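Local coordinates for protein probable Thioesterase (Bartonella henselae, PDB 3HM0) that probably hydrolyses thioester bonds, perhaps of acyl-coenzyme A, as a member of the hot-dog-fold thioesterase superfamily, at residues Y59-F70 against F125-H133. Residues are numbered along the deposited sequence; the frame is centred on the assembly and turned at random.
Sequences YLEFFERGRSEF and FFMEQYILH
Gln129 reaches from strand 125-133 to helix 59-70 and ends between Phe63 and Arg67. Its NE2 donates to the Phe63 backbone O at 2.8 Å, and the acceptor lies near the amide plane. The same carbonyl also accepts the helical bond from Arg67 N, so two donors grip it. Gln129 NE2 is also hydrogen-bonded to Thr115 OG1 on the neighbouring strand 110-120. On the other amide atom, Arg67 NH1 donates to Gln129 OE1 at 3.0 Å, nearly straight at 160°. That oxygen meets the guanidinium at its edge, with the two flat groups turned 77° apart. With bends at chi3 (-63°) and at the next torsion, the Arg67 chain folds NH1 back onto Gln129 OE1. Both polar atoms of this buried amide are thus held, which fixes its rotation.

Two residues further along the strand, on the same face, Ile131 lays CD1 over one face of the Phe63 ring, 3.7 Å from its centroid. This is a CH-pi contact. Phe63 CD1 packs on Gln129 CB at 3.3 Å. Ile131 CD1 also touches Phe62 CB and Tyr59 CD1.

Towards the other end, Met127 places SD 3.6 Å from Arg67 CD. Its CE sits over a face of the Phe70 ring, 4.0 Å from the centroid.

The axes of segments 59-70 and 125-133 come within 9.2 Å. The central helix packed against a curved antiparallel sheet is the hallmark of the hot-dog fold, as in other members of the thioesterase superfamily.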
ATOM      1  N   TYR A  59      -3.801   6.827   6.659  1.00 20.78           N
ATOM      2  CA  TYR A  59      -3.480   7.732   7.784  1.00 21.96           C
ATOM      3  C   TYR A  59      -2.332   7.193   8.612  1.00 22.07           C
ATOM      4  O   TYR A  59      -1.541   7.972   9.113  1.00 23.09           O
ATOM      5  CB  TYR A  59      -4.683   8.008   8.709  1.00 22.16           C
ATOM      6  CG  TYR A  59      -5.808   8.779   8.065  1.00 22.15           C
ATOM      7  CD1 TYR A  59      -5.650  10.114   7.720  1.00 20.64           C
ATOM      8  CD2 TYR A  59      -7.041   8.172   7.811  1.00 23.16           C
ATOM      9  CE1 TYR A  59      -6.683  10.830   7.135  1.00 21.09           C
ATOM     10  CE2 TYR A  59      -8.107   8.897   7.221  1.00 21.42           C
ATOM     11  CZ  TYR A  59      -7.908  10.226   6.895  1.00 21.23           C
ATOM     12  OH  TYR A  59      -8.917  10.969   6.307  1.00 21.95           O
ATOM     13  N   LEU A  60      -2.228   5.873   8.752  1.00 22.31           N
ATOM     14  CA  LEU A  60      -1.086   5.279   9.453  1.00 23.24           C
ATOM     15  C   LEU A  60       0.244   5.470   8.697  1.00 24.18           C
ATOM     16  O   LEU A  60       1.299   5.509   9.318  1.00 24.07           O
ATOM     17  CB  LEU A  60      -1.297   3.798   9.753  1.00 22.73           C
ATOM     18  CG  LEU A  60      -2.177   3.315  10.911  1.00 22.03           C
ATOM     19  CD1 LEU A  60      -3.683   3.514  10.633  1.00 15.79           C
ATOM     20  CD2 LEU A  60      -1.865   1.831  11.152  1.00 20.15           C
ATOM     21  N   GLU A  61       0.192   5.576   7.369  1.00 25.15           N
ATOM     22  CA  GLU A  61       1.399   5.905   6.597  1.00 25.56           C
ATOM     23  C   GLU A  61       1.825   7.316   6.880  1.00 25.46           C
ATOM     24  O   GLU A  61       3.015   7.569   7.082  1.00 25.65           O
ATOM     25  CB  GLU A  61       1.213   5.663   5.085  1.00 25.68           C
ATOM     26  CG  GLU A  61       1.229   4.168   4.765  1.00 26.36           C
ATOM     27  CD  GLU A  61       1.243   3.882   3.303  1.00 26.02           C
ATOM     28  OE1 GLU A  61       1.546   4.804   2.531  1.00 27.64           O
ATOM     29  OE2 GLU A  61       0.949   2.731   2.933  1.00 24.23           O
ATOM     30  N   PHE A  62       0.851   8.227   6.919  1.00 25.31           N
ATOM     31  CA  PHE A  62       1.121   9.621   7.244  1.00 25.55           C
ATOM     32  C   PHE A  62       1.678   9.771   8.669  1.00 25.57           C
ATOM     33  O   PHE A  62       2.645  10.501   8.888  1.00 25.81           O
ATOM     34  CB  PHE A  62      -0.128  10.489   7.031  1.00 26.12           C
ATOM     35  CG  PHE A  62      -0.566  10.619   5.574  1.00 27.99           C
ATOM     36  CD1 PHE A  62       0.321  11.031   4.587  1.00 28.95           C
ATOM     37  CD2 PHE A  62      -1.886  10.376   5.208  1.00 31.08           C
ATOM     38  CE1 PHE A  62      -0.080  11.157   3.263  1.00 29.20           C
ATOM     39  CE2 PHE A  62      -2.303  10.520   3.868  1.00 31.08           C
ATOM     40  CZ  PHE A  62      -1.386  10.897   2.900  1.00 29.89           C
ATOM     41  N   PHE A  63       1.098   9.058   9.636  1.00 25.59           N
ATOM     42  CA  PHE A  63       1.638   9.054  11.007  1.00 25.30           C
ATOM     43  C   PHE A  63       3.067   8.548  11.062  1.00 26.04           C
ATOM     44  O   PHE A  63       3.865   9.096  11.804  1.00 25.84           O
ATOM     45  CB  PHE A  63       0.782   8.199  11.951  1.00 24.47           C
ATOM     46  CG  PHE A  63      -0.483   8.864  12.402  1.00 21.84           C
ATOM     47  CD1 PHE A  63      -0.459  10.169  12.922  1.00 20.13           C
ATOM     48  CD2 PHE A  63      -1.693   8.184  12.352  1.00 18.18           C
ATOM     49  CE1 PHE A  63      -1.632  10.802  13.375  1.00 17.69           C
ATOM     50  CE2 PHE A  63      -2.879   8.803  12.805  1.00 19.63           C
ATOM     51  CZ  PHE A  63      -2.842  10.125  13.319  1.00 18.45           C
ATOM     52  N   GLU A  64       3.370   7.490  10.296  1.00 27.02           N
ATOM     53  CA  GLU A  64       4.733   6.965  10.158  1.00 28.58           C
ATOM     54  C   GLU A  64       5.727   8.030   9.618  1.00 29.07           C
ATOM     55  O   GLU A  64       6.839   8.147  10.126  1.00 29.33           O
ATOM     56  CB  GLU A  64       4.746   5.703   9.290  1.00 29.00           C
ATOM     57  CG  GLU A  64       6.004   4.821   9.403  1.00 31.75           C
ATOM     58  CD  GLU A  64       6.661   4.596   8.036  1.00 37.06           C
ATOM     59  OE1 GLU A  64       6.083   3.887   7.183  1.00 37.74           O
ATOM     60  OE2 GLU A  64       7.772   5.145   7.805  1.00 40.45           O
ATOM     61  N   ARG A  65       5.310   8.807   8.614  1.00 29.42           N
ATOM     62  CA  ARG A  65       6.088   9.957   8.117  1.00 29.60           C
ATOM     63  C   ARG A  65       6.412  10.952   9.229  1.00 29.63           C
ATOM     64  O   ARG A  65       7.537  11.455   9.314  1.00 29.35           O
ATOM     65  CB  ARG A  65       5.362  10.686   6.962  1.00 29.43           C
ATOM     66  CG  ARG A  65       5.191   9.823   5.719  1.00 28.60           C
ATOM     67  CD  ARG A  65       4.782  10.629   4.497  1.00 28.57           C
ATOM     68  NE  ARG A  65       4.011   9.769   3.594  1.00 30.23           N
ATOM     69  CZ  ARG A  65       3.371  10.171   2.503  1.00 28.09           C
ATOM     70  NH1 ARG A  65       2.687   9.298   1.782  1.00 25.53           N
ATOM     71  NH2 ARG A  65       3.399  11.441   2.145  1.00 28.51           N
ATOM     72  N   GLY A  66       5.424  11.226  10.075  1.00 29.77           N
ATOM     73  CA  GLY A  66       5.599  12.144  11.200  1.00 29.76           C
ATOM     74  C   GLY A  66       6.683  11.651  12.137  1.00 29.74           C
ATOM     75  O   GLY A  66       7.578  12.402  12.488  1.00 29.65           O
ATOM     76  N   ARG A  67       6.595  10.378  12.517  1.00 29.80           N
ATOM     77  CA  ARG A  67       7.540   9.751  13.426  1.00 29.95           C
ATOM     78  C   ARG A  67       8.925   9.693  12.819  1.00 30.63           C
ATOM     79  O   ARG A  67       9.875  10.074  13.471  1.00 32.09           O
ATOM     80  CB  ARG A  67       7.094   8.337  13.828  1.00 29.26           C
ATOM     81  CG  ARG A  67       5.692   8.297  14.428  1.00 29.47           C
ATOM     82  CD  ARG A  67       5.414   7.039  15.217  1.00 28.54           C
ATOM     83  NE  ARG A  67       5.465   5.850  14.379  1.00 27.55           N
ATOM     84  CZ  ARG A  67       4.437   5.391  13.679  1.00 28.55           C
ATOM     85  NH1 ARG A  67       3.271   6.012  13.726  1.00 26.65           N
ATOM     86  NH2 ARG A  67       4.574   4.301  12.921  1.00 31.81           N
ATOM     87  N   SER A  68       9.052   9.217  11.584  1.00 30.92           N
ATOM     88  CA  SER A  68      10.351   9.161  10.906  1.00 31.37           C
ATOM     89  C   SER A  68      11.030  10.528  10.798  1.00 32.13           C
ATOM     90  O   SER A  68      12.252  10.615  10.874  1.00 32.58           O
ATOM     91  CB  SER A  68      10.212   8.581   9.499  1.00 30.92           C
ATOM     92  OG  SER A  68       9.951   7.204   9.517  1.00 29.66           O
ATOM     93  N   GLU A  69      10.236  11.575  10.597  1.00 33.07           N
ATOM     94  CA  GLU A  69      10.769  12.911  10.417  1.00 34.90           C
ATOM     95  C   GLU A  69      11.192  13.488  11.758  1.00 36.58           C
ATOM     96  O   GLU A  69      12.099  14.330  11.825  1.00 36.98           O
ATOM     97  CB  GLU A  69       9.766  13.851   9.725  1.00 34.48           C
ATOM     98  CG  GLU A  69       9.455  13.521   8.256  1.00 33.59           C
ATOM     99  CD  GLU A  69      10.652  13.628   7.315  1.00 32.83           C
ATOM    100  OE1 GLU A  69      11.693  14.167   7.719  1.00 33.42           O
ATOM    101  OE2 GLU A  69      10.557  13.165   6.157  1.00 31.84           O
ATOM    102  N   PHE A  70      10.522  13.037  12.816  1.00 38.02           N
ATOM    103  CA  PHE A  70      10.903  13.354  14.182  1.00 39.32           C
ATOM    104  C   PHE A  70      12.280  12.739  14.419  1.00 40.48           C
ATOM    105  O   PHE A  70      13.216  13.437  14.808  1.00 40.47           O
ATOM    106  CB  PHE A  70       9.867  12.766  15.143  1.00 39.36           C
ATOM    107  CG  PHE A  70      10.058  13.153  16.576  1.00 39.33           C
ATOM    108  CD1 PHE A  70       9.310  14.189  17.131  1.00 40.09           C
ATOM    109  CD2 PHE A  70      10.950  12.462  17.387  1.00 39.74           C
ATOM    110  CE1 PHE A  70       9.459  14.550  18.474  1.00 39.29           C
ATOM    111  CE2 PHE A  70      11.114  12.817  18.723  1.00 40.31           C
ATOM    112  CZ  PHE A  70      10.362  13.870  19.269  1.00 39.81           C
ATOM    113  N   PHE A 125       8.801   3.766  24.016  1.00 42.36           N
ATOM    114  CA  PHE A 125       8.399   5.173  24.130  1.00 40.65           C
ATOM    115  C   PHE A 125       7.020   5.432  23.512  1.00 39.47           C
ATOM    116  O   PHE A 125       6.529   4.628  22.727  1.00 39.11           O
ATOM    117  CB  PHE A 125       9.479   6.130  23.602  1.00 40.48           C
ATOM    118  CG  PHE A 125       9.702   6.041  22.126  1.00 40.24           C
ATOM    119  CD1 PHE A 125      10.572   5.092  21.599  1.00 39.41           C
ATOM    120  CD2 PHE A 125       9.035   6.901  21.260  1.00 39.40           C
ATOM    121  CE1 PHE A 125      10.768   5.005  20.231  1.00 39.71           C
ATOM    122  CE2 PHE A 125       9.229   6.815  19.876  1.00 40.03           C
ATOM    123  CZ  PHE A 125      10.089   5.876  19.361  1.00 38.19           C
ATOM    124  N   PHE A 126       6.407   6.549  23.895  1.00 38.11           N
ATOM    125  CA  PHE A 126       4.997   6.802  23.638  1.00 37.11           C
ATOM    126  C   PHE A 126       4.787   8.122  22.889  1.00 37.11           C
ATOM    127  O   PHE A 126       5.257   9.186  23.324  1.00 36.90           O
ATOM    128  CB  PHE A 126       4.200   6.795  24.955  1.00 36.69           C
ATOM    129  CG  PHE A 126       4.198   5.462  25.670  1.00 35.75           C
ATOM    130  CD1 PHE A 126       5.303   5.044  26.413  1.00 35.25           C
ATOM    131  CD2 PHE A 126       3.083   4.622  25.605  1.00 34.46           C
ATOM    132  CE1 PHE A 126       5.305   3.785  27.071  1.00 36.46           C
ATOM    133  CE2 PHE A 126       3.064   3.378  26.267  1.00 34.95           C
ATOM    134  CZ  PHE A 126       4.171   2.953  26.996  1.00 34.65           C
ATOM    135  N   MET A 127       4.082   8.051  21.761  1.00 36.59           N
ATOM    136  CA  MET A 127       3.861   9.231  20.944  1.00 36.54           C
ATOM    137  C   MET A 127       2.390   9.642  20.822  1.00 36.61           C
ATOM    138  O   MET A 127       1.477   8.792  20.806  1.00 36.65           O
ATOM    139  CB  MET A 127       4.504   9.051  19.561  1.00 36.57           C
ATOM    140  CG  MET A 127       5.932   9.553  19.471  1.00 36.43           C
ATOM    141  SD  MET A 127       6.758   8.970  17.971  1.00 38.83           S
ATOM    142  CE  MET A 127       8.050  10.177  17.723  1.00 37.33           C
ATOM    143  N   GLU A 128       2.171  10.951  20.747  1.00 36.33           N
ATOM    144  CA  GLU A 128       0.851  11.502  20.486  1.00 36.61           C
ATOM    145  C   GLU A 128       0.922  12.183  19.141  1.00 35.53           C
ATOM    146  O   GLU A 128       1.657  13.163  18.978  1.00 35.36           O
ATOM    147  CB  GLU A 128       0.453  12.541  21.538  1.00 37.15           C
ATOM    148  CG  GLU A 128      -0.115  11.976  22.836  1.00 41.89           C
ATOM    149  CD  GLU A 128      -0.299  13.057  23.929  1.00 48.05           C
ATOM    150  OE1 GLU A 128      -0.301  14.281  23.605  1.00 49.80           O
ATOM    151  OE2 GLU A 128      -0.445  12.664  25.115  1.00 49.96           O
ATOM    152  N   GLN A 129       0.141  11.687  18.181  1.00 34.50           N
ATOM    153  CA  GLN A 129       0.170  12.242  16.827  1.00 32.69           C
ATOM    154  C   GLN A 129      -1.178  12.778  16.432  1.00 32.26           C
ATOM    155  O   GLN A 129      -2.188  12.227  16.844  1.00 32.57           O
ATOM    156  CB  GLN A 129       0.666  11.202  15.827  1.00 32.13           C
ATOM    157  CG  GLN A 129       2.034  10.658  16.155  1.00 28.95           C
ATOM    158  CD  GLN A 129       2.658   9.943  14.990  1.00 26.56           C
ATOM    159  OE1 GLN A 129       2.568   8.711  14.895  1.00 25.66           O
ATOM    160  NE2 GLN A 129       3.292  10.705  14.081  1.00 21.80           N
ATOM    161  N   TYR A 130      -1.181  13.846  15.634  1.00 31.74           N
ATOM    162  CA  TYR A 130      -2.399  14.477  15.145  1.00 31.77           C
ATOM    163  C   TYR A 130      -2.323  14.774  13.638  1.00 31.11           C
ATOM    164  O   TYR A 130      -1.254  15.093  13.099  1.00 30.91           O
ATOM    165  CB  TYR A 130      -2.696  15.775  15.929  1.00 32.72           C
ATOM    166  CG  TYR A 130      -2.872  15.572  17.428  1.00 35.30           C
ATOM    167  CD1 TYR A 130      -4.102  15.197  17.963  1.00 37.02           C
ATOM    168  CD2 TYR A 130      -1.799  15.733  18.305  1.00 37.91           C
ATOM    169  CE1 TYR A 130      -4.259  14.984  19.332  1.00 38.69           C
ATOM    170  CE2 TYR A 130      -1.945  15.525  19.679  1.00 39.06           C
ATOM    171  CZ  TYR A 130      -3.180  15.154  20.188  1.00 40.25           C
ATOM    172  OH  TYR A 130      -3.324  14.945  21.553  1.00 41.21           O
ATOM    173  N   ILE A 131      -3.464  14.673  12.959  1.00 29.98           N
ATOM    174  CA  ILE A 131      -3.536  15.052  11.562  1.00 29.18           C
ATOM    175  C   ILE A 131      -4.617  16.095  11.348  1.00 29.54           C
ATOM    176  O   ILE A 131      -5.792  15.842  11.583  1.00 29.35           O
ATOM    177  CB  ILE A 131      -3.702  13.833  10.610  1.00 29.00           C
ATOM    178  CG1 ILE A 131      -2.442  12.952  10.663  1.00 27.66           C
ATOM    179  CG2 ILE A 131      -3.963  14.311   9.171  1.00 28.00           C
ATOM    180  CD1 ILE A 131      -2.534  11.657   9.940  1.00 25.15           C
ATOM    181  N   LEU A 132      -4.200  17.280  10.906  1.00 29.93           N
ATOM    182  CA  LEU A 132      -5.137  18.359  10.608  1.00 30.26           C
ATOM    183  C   LEU A 132      -5.079  18.746   9.144  1.00 30.48           C
ATOM    184  O   LEU A 132      -4.045  18.582   8.475  1.00 30.05           O
ATOM    185  CB  LEU A 132      -4.828  19.618  11.436  1.00 29.95           C
ATOM    186  CG  LEU A 132      -4.782  19.456  12.948  1.00 30.44           C
ATOM    187  CD1 LEU A 132      -3.410  19.013  13.370  1.00 27.82           C
ATOM    188  CD2 LEU A 132      -5.178  20.775  13.629  1.00 30.90           C
ATOM    189  N   HIS A 133      -6.203  19.263   8.668  1.00 30.60           N
ATOM    190  CA  HIS A 133      -6.224  20.020   7.455  1.00 31.18           C
ATOM    191  C   HIS A 133      -6.540  21.477   7.811  1.00 32.50           C
ATOM    192  O   HIS A 133      -7.681  21.808   8.142  1.00 32.26           O
ATOM    193  CB  HIS A 133      -7.243  19.457   6.479  1.00 30.39           C
ATOM    194  CG  HIS A 133      -7.371  20.276   5.242  1.00 29.53           C
ATOM    195  ND1 HIS A 133      -8.583  20.732   4.774  1.00 29.42           N
ATOM    196  CD2 HIS A 133      -6.430  20.768   4.398  1.00 28.60           C
ATOM    197  CE1 HIS A 133      -8.389  21.451   3.681  1.00 27.91           C
ATOM    198  NE2 HIS A 133      -7.091  21.486   3.430  1.00 27.99           N
TER